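Local coordinates for protein Rab GDP-dissociation inhibitor (Saccharomyces cerevisiae, PDB 2BCG) that inhibits the release of GDP from the Rab GTPase Sec4, extracts GDP-bound Ypt7 from vacuolar membranes and is essential for the yeast secretory pathway, at residues V14-L17 / T22-I25; G48-V53 / R415-S420; D111-S116 / S351-V356; A364-I369 / I377-A382; D432-F435 / G439-L442. All coordinates share one frame; numbering follows the deposited sequence. Where two conformers were deposited one is given.

Interaction 1 of 5, residues V14-L17 / T22-I25; sequences VIVL and TECI
The flat carboxylate of Glu23 is not what meets Val16: it lies beyond the contact, with OE1 hydrogen-bonded to Ser414 OG, and the methylenes behind it do the touching. CG1 of Val16 reaches Glu23 CB at 3.6 Å, and Glu23 CG rests 3.7 Å from the carbonyl oxygen of Leu17. CG1 stands anti to the backbone N of Val16 (chi1 -175°), which makes it the leading methyl. The Glu23 chain is bent at chi2 (70°), which carries the acid aside from the CB and CG that face the strand. Strand 14-17 and helix 21-32 are the first two elements of a beta-alpha-beta unit completed by strand 37-40, and the tight glycine-containing turn between them is consistent with the Rossmann-like clan in which GDI is placed. Val16 also packs on Val37 and His39. The chemistry is thus divided along one side chain: its aliphatic part seats the helix on the strand, while OE1 of its buried polar end is met by Ser414 OG.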
loop_
_atom_site.group_PDB
_atom_site.type_symbol
_atom_site.label_atom_id
_atom_site.label_comp_id
_atom_site.label_asym_id
_atom_site.label_seq_id
_atom_site.Cartn_x
_atom_site.Cartn_y
_atom_site.Cartn_z
ATOM N N VAL A 14 -8.436 20.424 -6.479
ATOM C CA VAL A 14 -7.047 20.036 -6.423
ATOM C C VAL A 14 -6.798 19.036 -7.555
ATOM O O VAL A 14 -7.646 18.146 -7.811
ATOM C CB VAL A 14 -6.749 19.303 -5.079
ATOM C CG1 VAL A 14 -5.294 18.820 -5.010
ATOM C CG2 VAL A 14 -7.120 20.188 -3.842
ATOM N N ILE A 15 -5.675 19.204 -8.235
ATOM C CA ILE A 15 -5.134 18.177 -9.146
ATOM C C ILE A 15 -3.926 17.511 -8.478
ATOM O O ILE A 15 -3.083 18.176 -7.904
ATOM C CB ILE A 15 -4.780 18.790 -10.514
ATOM C CG1 ILE A 15 -6.087 19.213 -11.195
ATOM C CG2 ILE A 15 -3.985 17.797 -11.386
ATOM C CD1 ILE A 15 -5.877 20.064 -12.464
ATOM N N VAL A 16 -3.884 16.177 -8.531
ATOM C CA VAL A 16 -2.761 15.422 -7.962
ATOM C C VAL A 16 -2.116 14.634 -9.111
ATOM O O VAL A 16 -2.840 14.030 -9.910
ATOM C CB VAL A 16 -3.241 14.493 -6.834
ATOM C CG1 VAL A 16 -2.058 13.801 -6.145
ATOM C CG2 VAL A 16 -4.067 15.299 -5.800
ATOM N N LEU A 17 -0.786 14.677 -9.177
ATOM C CA LEU A 17 -0.009 14.021 -10.245
ATOM C C LEU A 17 0.921 12.978 -9.662
ATOM O O LEU A 17 1.750 13.272 -8.780
ATOM C CB LEU A 17 0.808 15.027 -11.054
ATOM C CG LEU A 17 -0.035 16.171 -11.647
ATOM C CD1 LEU A 17 0.907 17.122 -12.394
ATOM C CD2 LEU A 17 -1.126 15.644 -12.554
ATOM N N THR A 22 2.519 8.851 -1.049
ATOM C CA THR A 22 2.339 10.187 -0.463
ATOM C C THR A 22 1.165 10.900 -1.128
ATOM O O THR A 22 0.290 11.441 -0.431
ATOM C CB THR A 22 3.611 10.999 -0.614
ATOM O OG1 THR A 22 4.677 10.314 0.028
ATOM C CG2 THR A 22 3.443 12.416 -0.047
ATOM N N GLU A 23 1.117 10.840 -2.458
ATOM C CA GLU A 23 0.061 11.528 -3.226
ATOM C C GLU A 23 -1.290 10.870 -3.002
ATOM O O GLU A 23 -2.320 11.547 -2.905
ATOM C CB GLU A 23 0.358 11.527 -4.723
ATOM C CG GLU A 23 1.345 12.586 -5.161
ATOM C CD GLU A 23 2.770 12.338 -4.698
ATOM O OE1 GLU A 23 3.509 13.340 -4.501
ATOM O OE2 GLU A 23 3.191 11.158 -4.627
ATOM N N CYS A 24 -1.312 9.532 -2.991
ATOM C CA CYS A 24 -2.583 8.843 -2.795
ATOM C C CYS A 24 -3.142 9.141 -1.379
ATOM O O CYS A 24 -4.335 9.341 -1.248
ATOM C CB CYS A 24 -2.456 7.340 -3.027
ATOM S SG CYS A 24 -2.110 6.927 -4.745
ATOM N N ILE A 25 -2.291 9.231 -0.352
ATOM C CA ILE A 25 -2.813 9.583 0.982
ATOM C C ILE A 25 -3.417 10.971 0.971
ATOM O O ILE A 25 -4.519 11.192 1.501
ATOM C CB ILE A 25 -1.740 9.469 2.090
ATOM C CG1 ILE A 25 -1.355 7.988 2.227
ATOM C CG2 ILE A 25 -2.317 9.955 3.449
ATOM C CD1 ILE A 25 -0.177 7.729 3.210
#

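Interaction 2 of 5, residues G48-V53 / R415-S420; sequences GEAASV and RSYDAS
Ala50 puts its methyl over one face of the Tyr417 ring, and this is the close part of the contact. CB of Ala50 lies 4.3 Å from the ring centroid of Tyr417, only 26° off the normal, a CH-pi arrangement in which the nearest ring atom of Tyr417 is CD2, 3.9 Å from Ala50 CB. Tyr417 CG lies anti to the carbonyl carbon (chi1 -59°), which carries the ring toward Ala50. At the ring edge the fit is looser, for Glu49 CB stays 4.4 Å from Tyr417 CD2 and the rest of that exposed glutamate leads away. Segment 415-420 is the loop leaving strand 411-413, an outer strand of the parallel sheet, before helix 424-438; its tyrosine reaches across to the start of helix 21-32, where Tyr417 OH is hydrogen-bonded to Thr22 N. Beyond the ring the loop is shaped by an Asx turn. Asp418 OD2 receives Ser420 N at 3.0 Å, from above the carboxylate plane, and Ser420 OG at 2.7 Å on its syn lone pair. The same oxygen forms a salt bridge with Lys89.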
loop_
_atom_site.group_PDB
_atom_site.type_symbol
_atom_site.label_atom_id
_atom_site.label_comp_id
_atom_site.label_asym_id
_atom_site.label_seq_id
_atom_site.Cartn_x
_atom_site.Cartn_y
_atom_site.Cartn_z
ATOM N N GLY A 48 3.540 4.721 -8.435
ATOM C CA GLY A 48 4.691 5.617 -8.656
ATOM C C GLY A 48 5.998 4.891 -8.323
ATOM O O GLY A 48 6.169 3.664 -8.584
ATOM N N GLU A 49 6.936 5.615 -7.732
ATOM C CA GLU A 49 8.268 5.029 -7.537
ATOM C C GLU A 49 8.333 3.908 -6.490
ATOM O O GLU A 49 9.307 3.123 -6.461
ATOM C CB GLU A 49 9.282 6.125 -7.208
ATOM C CG GLU A 49 9.601 7.026 -8.397
ATOM C CD GLU A 49 10.353 6.300 -9.501
ATOM O OE1 GLU A 49 11.165 5.402 -9.188
ATOM O OE2 GLU A 49 10.134 6.624 -10.681
ATOM N N ALA A 50 7.318 3.822 -5.633
ATOM C CA ALA A 50 7.291 2.785 -4.616
ATOM C C ALA A 50 6.257 1.676 -4.936
ATOM O O ALA A 50 5.770 1.010 -4.043
ATOM C CB ALA A 50 7.036 3.363 -3.221
ATOM N N ALA A 51 5.915 1.538 -6.215
ATOM C CA ALA A 51 5.060 0.447 -6.699
ATOM C C ALA A 51 5.639 -0.935 -6.352
ATOM O O ALA A 51 6.853 -1.074 -6.134
ATOM C CB ALA A 51 4.927 0.535 -8.222
ATOM N N SER A 52 4.763 -1.938 -6.383
ATOM C CA SER A 52 5.165 -3.317 -6.417
ATOM C C SER A 52 4.907 -3.821 -7.823
ATOM O O SER A 52 3.843 -3.502 -8.409
ATOM C CB SER A 52 4.379 -4.141 -5.385
ATOM O OG SER A 52 4.540 -3.661 -4.054
ATOM N N VAL A 53 5.848 -4.591 -8.392
ATOM C CA VAL A 53 5.719 -4.982 -9.793
ATOM C C VAL A 53 5.854 -6.492 -9.981
ATOM O O VAL A 53 6.313 -7.221 -9.084
ATOM C CB VAL A 53 6.782 -4.255 -10.640
ATOM C CG1 VAL A 53 6.630 -2.718 -10.509
ATOM C CG2 VAL A 53 8.185 -4.707 -10.247
ATOM N N ARG A 415 8.652 14.583 -1.359
ATOM C CA ARG A 415 10.034 14.134 -1.381
ATOM C C ARG A 415 10.163 12.711 -1.977
ATOM O O ARG A 415 9.283 11.859 -1.796
ATOM C CB ARG A 415 10.588 14.130 0.047
ATOM C CG ARG A 415 10.564 15.509 0.789
ATOM C CD ARG A 415 10.960 15.315 2.247
ATOM N NE ARG A 415 12.380 14.967 2.275
ATOM C CZ ARG A 415 13.379 15.844 2.271
ATOM N NH1 ARG A 415 13.130 17.160 2.303
ATOM N NH2 ARG A 415 14.637 15.402 2.258
ATOM N N SER A 416 11.256 12.450 -2.686
ATOM C CA SER A 416 11.516 11.059 -3.122
ATOM C C SER A 416 11.546 10.133 -1.915
ATOM O O SER A 416 11.911 10.553 -0.805
ATOM C CB SER A 416 12.851 10.927 -3.851
ATOM O OG SER A 416 12.949 11.798 -4.939
ATOM N N TYR A 417 11.163 8.867 -2.100
ATOM C CA TYR A 417 11.183 7.934 -0.943
ATOM C C TYR A 417 12.619 7.632 -0.549
ATOM O O TYR A 417 13.448 7.320 -1.407
ATOM C CB TYR A 417 10.414 6.653 -1.292
ATOM C CG TYR A 417 8.982 6.998 -1.648
ATOM C CD1 TYR A 417 8.092 7.408 -0.644
ATOM C CD2 TYR A 417 8.534 6.992 -2.970
ATOM C CE1 TYR A 417 6.806 7.818 -0.929
ATOM C CE2 TYR A 417 7.209 7.369 -3.282
ATOM C CZ TYR A 417 6.350 7.778 -2.246
ATOM O OH TYR A 417 5.061 8.199 -2.521
ATOM N N ASP A 418 12.886 7.782 0.745
ATOM C CA ASP A 418 14.264 7.850 1.221
ATOM C C ASP A 418 14.802 6.470 1.624
ATOM O O ASP A 418 14.149 5.444 1.388
ATOM C CB ASP A 418 14.385 8.904 2.347
ATOM C CG ASP A 418 13.653 8.522 3.631
ATOM O OD1 ASP A 418 13.366 9.435 4.468
ATOM O OD2 ASP A 418 13.392 7.326 3.854
ATOM N N ALA A 419 16.010 6.443 2.190
ATOM C CA ALA A 419 16.687 5.184 2.522
ATOM C C ALA A 419 16.247 4.583 3.848
ATOM O O ALA A 419 16.689 3.486 4.205
ATOM C CB ALA A 419 18.181 5.426 2.560
ATOM N N SER A 420 15.386 5.274 4.589
ATOM C CA SER A 420 14.955 4.774 5.902
ATOM C C SER A 420 14.170 3.493 5.687
ATOM O O SER A 420 13.581 3.269 4.609
ATOM C CB SER A 420 14.160 5.804 6.700
ATOM O OG SER A 420 12.893 6.003 6.132
#

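Interaction 3 of 5, residues D111-S116 / S351-V356; sequences DFKQVS and SDAHNV
Lys113 reaches past the imidazole of His354 to grip the backbone just before it. From a CG that sits beside its own backbone N (chi1 -66°), the lysine chain runs extended, and NZ donates to the carbonyl oxygen of Ala353 at 2.7 Å. The ammonium group arrives in the carbonyl plane, on a lone pair, with a C=O...N angle of 142°. On the way CD passes over one face of the His354 ring, 4.3 Å from its centroid and toward the rim, a CH-pi contact. His354 turns its ring beneath the chain (chi1 -77°) and presents its edge to the carbonyl oxygens of Lys113 and Gln114; these ring contacts are those of one of two His354 conformers. Strand 112-114 is an outer strand of a three-stranded antiparallel sheet and belongs to the region that interacts with Ypt1; Phe112 makes backbone hydrogen bonds to another protein chain. An alanine at Lys113 is likely to leave the Ala353 carbonyl without this donor and the His354 face without its aliphatic cover. The accepting loop contains a short 3-10 segment at 352-353, and His354 N bonds to Ser351 O at 3.0 Å. Tyr236 of the neighbouring strand meets the His354 ring edge-to-face.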
loop_
_atom_site.group_PDB
_atom_site.type_symbol
_atom_site.label_atom_id
_atom_site.label_comp_id
_atom_site.label_asym_id
_atom_site.label_seq_id
_atom_site.Cartn_x
_atom_site.Cartn_y
_atom_site.Cartn_z
ATOM N N ASP A 111 -4.571 -5.767 4.001
ATOM C CA ASP A 111 -4.326 -6.622 5.189
ATOM C C ASP A 111 -2.853 -6.574 5.573
ATOM O O ASP A 111 -2.013 -6.406 4.683
ATOM C CB ASP A 111 -4.690 -8.056 4.862
ATOM C CG ASP A 111 -6.198 -8.259 4.699
ATOM O OD1 ASP A 111 -6.979 -7.670 5.469
ATOM O OD2 ASP A 111 -6.585 -9.046 3.825
ATOM N N PHE A 112 -2.539 -6.814 6.852
ATOM C CA PHE A 112 -1.157 -6.701 7.365
ATOM C C PHE A 112 -0.751 -7.906 8.145
ATOM O O PHE A 112 -1.582 -8.455 8.863
ATOM C CB PHE A 112 -1.004 -5.453 8.231
ATOM C CG PHE A 112 -1.275 -4.179 7.462
ATOM C CD1 PHE A 112 -2.572 -3.677 7.345
ATOM C CD2 PHE A 112 -0.246 -3.497 6.840
ATOM C CE1 PHE A 112 -2.839 -2.526 6.645
ATOM C CE2 PHE A 112 -0.518 -2.345 6.108
ATOM C CZ PHE A 112 -1.815 -1.871 6.016
ATOM N N LYS A 113 0.523 -8.291 8.028
ATOM C CA LYS A 113 1.102 -9.311 8.915
ATOM C C LYS A 113 2.300 -8.707 9.652
ATOM O O LYS A 113 2.957 -7.809 9.165
ATOM C CB LYS A 113 1.632 -10.550 8.159
ATOM C CG LYS A 113 0.645 -11.395 7.466
ATOM C CD LYS A 113 1.265 -12.757 7.240
ATOM C CE LYS A 113 0.154 -13.750 6.969
ATOM N NZ LYS A 113 0.648 -14.875 6.130
ATOM N N GLN A 114 2.592 -9.231 10.838
ATOM C CA GLN A 114 3.801 -8.830 11.554
ATOM C C GLN A 114 5.054 -9.297 10.843
ATOM O O GLN A 114 5.115 -10.410 10.324
ATOM C CB GLN A 114 3.821 -9.450 12.943
ATOM C CG GLN A 114 2.729 -8.936 13.841
ATOM C CD GLN A 114 2.875 -9.499 15.245
ATOM O OE1 GLN A 114 2.129 -10.399 15.661
ATOM N NE2 GLN A 114 3.864 -9.005 15.963
ATOM N N VAL A 115 6.082 -8.474 10.905
ATOM C CA VAL A 115 7.424 -8.917 10.476
ATOM C C VAL A 115 8.040 -9.699 11.661
ATOM O O VAL A 115 7.893 -9.289 12.818
ATOM C CB VAL A 115 8.254 -7.659 10.092
ATOM C CG1 VAL A 115 9.735 -7.991 9.882
ATOM C CG2 VAL A 115 7.639 -6.968 8.837
ATOM N N SER A 116 8.700 -10.818 11.377
ATOM C CA SER A 116 9.142 -11.743 12.464
ATOM C C SER A 116 10.175 -11.191 13.430
ATOM O O SER A 116 10.220 -11.587 14.624
ATOM C CB SER A 116 9.671 -13.050 11.875
ATOM O OG SER A 116 8.758 -13.536 10.923
ATOM N N SER A 351 8.441 -12.899 1.997
ATOM C CA SER A 351 8.410 -14.148 1.274
ATOM C C SER A 351 6.978 -14.506 0.862
ATOM O O SER A 351 6.099 -13.660 0.862
ATOM C CB SER A 351 9.067 -15.225 2.134
ATOM O OG SER A 351 8.312 -15.454 3.314
ATOM N N ASP A 352 6.763 -15.775 0.534
ATOM C CA ASP A 352 5.441 -16.225 0.089
ATOM C C ASP A 352 4.373 -15.973 1.173
ATOM O O ASP A 352 3.166 -15.914 0.861
ATOM C CB ASP A 352 5.426 -17.654 -0.560
ATOM C CG ASP A 352 5.433 -18.806 0.467
ATOM O OD1 ASP A 352 5.763 -19.950 0.057
ATOM O OD2 ASP A 352 5.116 -18.598 1.644
ATOM N N ALA A 353 4.795 -15.819 2.441
ATOM C CA ALA A 353 3.859 -15.572 3.552
ATOM C C ALA A 353 3.107 -14.251 3.409
ATOM O O ALA A 353 2.063 -14.041 4.030
ATOM C CB ALA A 353 4.597 -15.597 4.894
ATOM N N HIS A 354 3.681 -13.346 2.614
ATOM C CA HIS A 354 3.110 -12.020 2.394
ATOM C C HIS A 354 2.595 -11.900 0.953
ATOM O O HIS A 354 2.238 -10.792 0.542
ATOM C CB HIS A 354 4.091 -10.871 2.844
ATOM C CG HIS A 354 4.185 -10.621 4.349
ATOM N ND1 HIS A 354 5.169 -11.176 5.142
ATOM C CD2 HIS A 354 3.480 -9.798 5.171
ATOM C CE1 HIS A 354 5.048 -10.741 6.385
ATOM N NE2 HIS A 354 4.033 -9.893 6.430
ATOM N N ASN A 355 2.494 -13.012 0.213
ATOM C CA ASN A 355 1.938 -13.014 -1.163
ATOM C C ASN A 355 2.698 -12.109 -2.133
ATOM O O ASN A 355 2.098 -11.427 -2.975
ATOM C CB ASN A 355 0.427 -12.684 -1.163
ATOM C CG ASN A 355 -0.411 -13.739 -0.433
ATOM O OD1 ASN A 355 -1.596 -13.502 -0.111
ATOM N ND2 ASN A 355 0.179 -14.892 -0.182
ATOM N N VAL A 356 4.020 -12.066 -1.981
ATOM C CA VAL A 356 4.830 -11.231 -2.852
ATOM C C VAL A 356 5.696 -12.013 -3.820
ATOM O O VAL A 356 6.277 -11.429 -4.698
ATOM C CB VAL A 356 5.706 -10.254 -2.039
ATOM C CG1 VAL A 356 4.802 -9.216 -1.350
ATOM C CG2 VAL A 356 6.574 -11.027 -1.028
#

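Interaction 4 of 5, residues A364-I369 / I377-A382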
loop_
_atom_site.group_PDB
_atom_site.type_symbol
_atom_site.label_atom_id
_atom_site.label_comp_id
_atom_site.label_asym_id
_atom_site.label_seq_id
_atom_site.Cartn_x
_atom_site.Cartn_y
_atom_site.Cartn_z
ATOM N N ALA A 364 14.759 -10.436 -0.880
ATOM C CA ALA A 364 15.650 -9.755 0.063
ATOM C C ALA A 364 16.106 -8.512 -0.642
ATOM O O ALA A 364 16.821 -8.586 -1.664
ATOM C CB ALA A 364 16.834 -10.634 0.414
ATOM N N ILE A 365 15.647 -7.369 -0.149
ATOM C CA ILE A 365 16.003 -6.125 -0.789
ATOM C C ILE A 365 17.010 -5.387 0.090
ATOM O O ILE A 365 16.740 -5.069 1.246
ATOM C CB ILE A 365 14.787 -5.240 -1.031
ATOM C CG1 ILE A 365 13.714 -6.023 -1.823
ATOM C CG2 ILE A 365 15.236 -3.995 -1.787
ATOM C CD1 ILE A 365 12.486 -5.163 -2.217
ATOM N N ILE A 366 18.195 -5.179 -0.454
ATOM C CA ILE A 366 19.303 -4.575 0.284
ATOM C C ILE A 366 19.367 -3.117 -0.150
ATOM O O ILE A 366 19.251 -2.813 -1.352
ATOM C CB ILE A 366 20.645 -5.253 -0.065
ATOM C CG1 ILE A 366 20.640 -6.758 0.319
ATOM C CG2 ILE A 366 21.799 -4.535 0.619
ATOM C CD1 ILE A 366 21.744 -7.522 -0.405
ATOM N N SER A 367 19.589 -2.214 0.794
ATOM C CA SER A 367 19.722 -0.808 0.394
ATOM C C SER A 367 20.648 -0.037 1.301
ATOM O O SER A 367 20.776 -0.334 2.487
ATOM C CB SER A 367 18.366 -0.142 0.311
ATOM O OG SER A 367 17.827 0.016 1.575
ATOM N N THR A 368 21.271 0.984 0.720
ATOM C CA THR A 368 22.063 1.910 1.508
ATOM C C THR A 368 22.317 3.137 0.652
ATOM O O THR A 368 22.124 3.108 -0.574
ATOM C CB THR A 368 23.401 1.257 1.941
ATOM O OG1 THR A 368 24.018 2.042 2.978
ATOM C CG2 THR A 368 24.346 1.103 0.731
ATOM N N ILE A 369 22.693 4.217 1.320
ATOM C CA ILE A 369 23.177 5.403 0.644
ATOM C C ILE A 369 24.613 5.106 0.160
ATOM O O ILE A 369 25.469 4.647 0.924
ATOM C CB ILE A 369 23.201 6.569 1.654
ATOM C CG1 ILE A 369 21.779 6.978 2.070
ATOM C CG2 ILE A 369 24.025 7.755 1.124
ATOM C CD1 ILE A 369 20.866 7.344 0.940
ATOM N N ILE A 377 29.886 -3.152 -4.921
ATOM C CA ILE A 377 30.815 -3.706 -3.925
ATOM C C ILE A 377 30.436 -3.334 -2.470
ATOM O O ILE A 377 30.681 -4.100 -1.525
ATOM C CB ILE A 377 32.290 -3.299 -4.234
ATOM C CG1 ILE A 377 32.743 -3.862 -5.598
ATOM C CG2 ILE A 377 33.241 -3.665 -3.082
ATOM C CD1 ILE A 377 31.940 -5.054 -6.172
ATOM N N GLU A 378 29.819 -2.163 -2.294
ATOM C CA GLU A 378 29.413 -1.705 -0.965
ATOM C C GLU A 378 28.446 -2.685 -0.354
ATOM O O GLU A 378 28.397 -2.825 0.879
ATOM C CB GLU A 378 28.740 -0.343 -1.036
ATOM C CG GLU A 378 29.733 0.763 -1.326
ATOM C CD GLU A 378 29.061 2.112 -1.462
ATOM O OE1 GLU A 378 29.240 2.730 -2.531
ATOM O OE2 GLU A 378 28.358 2.534 -0.511
ATOM N N LEU A 379 27.657 -3.342 -1.208
ATOM C CA LEU A 379 26.638 -4.280 -0.701
ATOM C C LEU A 379 27.162 -5.677 -0.405
ATOM O O LEU A 379 26.405 -6.499 0.143
ATOM C CB LEU A 379 25.480 -4.398 -1.688
ATOM C CG LEU A 379 24.780 -3.061 -1.975
ATOM C CD1 LEU A 379 23.506 -3.300 -2.759
ATOM C CD2 LEU A 379 24.501 -2.319 -0.661
ATOM N N GLU A 380 28.409 -5.968 -0.791
ATOM C CA GLU A 380 28.940 -7.331 -0.609
ATOM C C GLU A 380 28.704 -7.936 0.813
ATOM O O GLU A 380 28.285 -9.093 0.905
ATOM C CB GLU A 380 30.403 -7.441 -1.074
ATOM C CG GLU A 380 30.956 -8.893 -1.172
ATOM C CD GLU A 380 30.180 -9.843 -2.118
ATOM O OE1 GLU A 380 29.351 -9.417 -2.965
ATOM O OE2 GLU A 380 30.432 -11.070 -2.017
ATOM N N PRO A 381 28.983 -7.185 1.911
ATOM C CA PRO A 381 28.752 -7.765 3.260
ATOM C C PRO A 381 27.293 -8.173 3.479
ATOM O O PRO A 381 27.017 -9.124 4.216
ATOM C CB PRO A 381 29.147 -6.635 4.214
ATOM C CG PRO A 381 30.033 -5.742 3.421
ATOM C CD PRO A 381 29.597 -5.834 2.000
ATOM N N ALA A 382 26.376 -7.457 2.847
ATOM C CA ALA A 382 24.953 -7.832 2.910
ATOM C C ALA A 382 24.626 -9.009 1.988
ATOM O O ALA A 382 23.935 -9.925 2.392
ATOM C CB ALA A 382 24.099 -6.649 2.572
#
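Strand 362-369 passes the two short helices 375-378 and 380-383 with its nearest approach at Ile366 and Ala382, whose CA atoms are 7.0 Å apart. Ile366 points its side chain toward Leu379, between the helices, and Ala382 of the second one: its CG2, anti to the backbone N, touches Ala382 CB and Leu379 CD2, each at 3.7 Å, while CD1 lies 3.9 Å from Ala382 CB. Leu379 CD2 is shared, for Thr368 CG2 also meets it at 3.7 Å. OG1 of Thr368 lies anti to the backbone N (chi1 -166°) and turns to the carbonyl of Asp344, which leaves CG2 in the crowded position. Replacing Ile366 with an alanine would probably open a gap facing Leu379 and Ala382, leaving the leucine CD2 with Thr368 CG2 but without its isoleucine neighbour. Near the strand end at Ile369, Glu378 of helix 375-378 forms a salt bridge with Arg341 through OE2 and a hydrogen bond with Thr372 through OE1. The contact is therefore hydrophobic across the sheet face, with its charged group held at the margin by partners of its own.

Interaction 5 of 5, residues D432-F435 / G439-L442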
loop_
_atom_site.group_PDB
_atom_site.type_symbol
_atom_site.label_atom_id
_atom_site.label_comp_id
_atom_site.label_asym_id
_atom_site.label_seq_id
_atom_site.Cartn_x
_atom_site.Cartn_y
_atom_site.Cartn_z
ATOM N N ASP A 432 3.271 17.401 6.537
ATOM C CA ASP A 432 3.856 18.688 6.201
ATOM C C ASP A 432 3.172 19.273 4.957
ATOM O O ASP A 432 2.799 20.457 4.946
ATOM C CB ASP A 432 5.369 18.532 5.987
ATOM C CG ASP A 432 6.034 19.836 5.652
ATOM O OD1 ASP A 432 6.795 19.891 4.648
ATOM O OD2 ASP A 432 5.769 20.847 6.381
ATOM N N ILE A 433 2.964 18.442 3.933
ATOM C CA ILE A 433 2.341 18.902 2.673
ATOM C C ILE A 433 0.899 19.323 2.962
ATOM O O ILE A 433 0.435 20.350 2.444
ATOM C CB ILE A 433 2.360 17.798 1.561
ATOM C CG1 ILE A 433 3.792 17.486 1.103
ATOM C CG2 ILE A 433 1.534 18.264 0.318
ATOM C CD1 ILE A 433 3.902 16.133 0.351
ATOM N N TYR A 434 0.206 18.577 3.820
ATOM C CA TYR A 434 -1.181 18.886 4.121
ATOM C C TYR A 434 -1.273 20.255 4.812
ATOM O O TYR A 434 -2.140 21.069 4.453
ATOM C CB TYR A 434 -1.781 17.818 5.009
ATOM C CG TYR A 434 -3.242 18.010 5.299
ATOM C CD1 TYR A 434 -3.663 18.841 6.335
ATOM C CD2 TYR A 434 -4.210 17.372 4.523
ATOM C CE1 TYR A 434 -4.999 19.007 6.617
ATOM C CE2 TYR A 434 -5.558 17.532 4.789
ATOM C CZ TYR A 434 -5.947 18.356 5.835
ATOM O OH TYR A 434 -7.285 18.510 6.075
ATOM N N PHE A 435 -0.396 20.489 5.794
ATOM C CA PHE A 435 -0.303 21.799 6.488
ATOM C C PHE A 435 -0.001 22.921 5.489
ATOM O O PHE A 435 -0.637 23.995 5.526
ATOM C CB PHE A 435 0.759 21.734 7.600
ATOM C CG PHE A 435 0.943 23.032 8.337
ATOM C CD1 PHE A 435 2.115 23.766 8.187
ATOM C CD2 PHE A 435 -0.061 23.526 9.158
ATOM C CE1 PHE A 435 2.284 25.002 8.880
ATOM C CE2 PHE A 435 0.090 24.745 9.849
ATOM C CZ PHE A 435 1.257 25.481 9.698
ATOM N N GLY A 439 -3.152 25.065 5.491
ATOM C CA GLY A 439 -2.842 26.089 6.512
ATOM C C GLY A 439 -3.086 25.686 7.957
ATOM O O GLY A 439 -2.885 26.483 8.881
ATOM N N HIS A 440 -3.525 24.446 8.164
ATOM C CA HIS A 440 -3.778 23.946 9.493
ATOM C C HIS A 440 -3.249 22.520 9.575
ATOM O O HIS A 440 -3.259 21.810 8.558
ATOM C CB HIS A 440 -5.274 23.969 9.795
ATOM C CG HIS A 440 -6.127 23.344 8.724
ATOM N ND1 HIS A 440 -6.254 21.978 8.569
ATOM C CD2 HIS A 440 -6.904 23.901 7.761
ATOM C CE1 HIS A 440 -7.069 21.721 7.563
ATOM N NE2 HIS A 440 -7.482 22.869 7.059
ATOM N N PRO A 441 -2.757 22.115 10.763
ATOM C CA PRO A 441 -2.337 20.715 10.921
ATOM C C PRO A 441 -3.459 19.753 10.556
ATOM O O PRO A 441 -4.642 20.034 10.809
ATOM C CB PRO A 441 -2.008 20.579 12.415
ATOM C CG PRO A 441 -2.324 21.929 13.050
ATOM C CD PRO A 441 -2.525 22.925 11.975
ATOM N N LEU A 442 -3.082 18.626 9.945
ATOM C CA LEU A 442 -3.998 17.527 9.757
ATOM C C LEU A 442 -4.661 17.081 11.064
ATOM O O LEU A 442 -3.984 16.795 12.067
ATOM C CB LEU A 442 -3.248 16.339 9.121
ATOM C CG LEU A 442 -3.997 15.030 8.903
ATOM C CD1 LEU A 442 -5.150 15.208 7.924
ATOM C CD2 LEU A 442 -3.019 13.917 8.439
#
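Tyr434 and Leu442 meet at about a right angle, the leucine CD1 standing over the centre of the phenol ring. CD1 of Leu442 is 3.8 Å from the Tyr434 centroid and 10° off its normal, so this is a CH-pi contact made nearly along the perpendicular. CB of the same leucine lies 3.8 Å from Tyr434 CD1. The His440 ring is inclined at 68° to the tyrosine ring and approaches obliquely, its CE1 3.5 Å from Tyr434 CE1. One residue on, Phe435 offers an edge instead: CD2 abuts His440 C at 3.4 Å, with Pro441 CD at 3.8 Å from the same Phe435 CD2. Both aromatic side chains have CG anti to the backbone N (chi1 -176° for Tyr434), which sends them off the helix toward the chain that follows. Gly439, the first residue beyond helix 424-438, takes a positive phi and still donates its N to Phe435 O at 2.7 Å, so the chain can fold back along its own last turns. Across the two segments, one backbone bond is joined mainly by carbon packing: a ring face for Leu442, a ring edge for His440 C and an oblique approach for the His440 ring, while the Tyr434 hydroxyl is anchored by Asp33, next to helix 21-32.

From the N terminus, interaction 1 closes a short loop of four residues within the first beta-alpha-beta unit. Interaction 2 then spans most of the chain, bringing 48-53 to 415-420 across 361 residues. Interactions 3 and 4 both lie within that span, one after the other, and none of the five cross. Interaction 5 follows it as a local turn at the end of helix 424-438. Thr22 of interaction 1 touches both interaction 2, at Tyr417, and interaction 5, at Ile433. Ala419 touches Ile369, linking interaction 2 to interaction 4 on the mixed sheet. Interaction 3 ties the Ypt1-binding strand to a loop of that sheet.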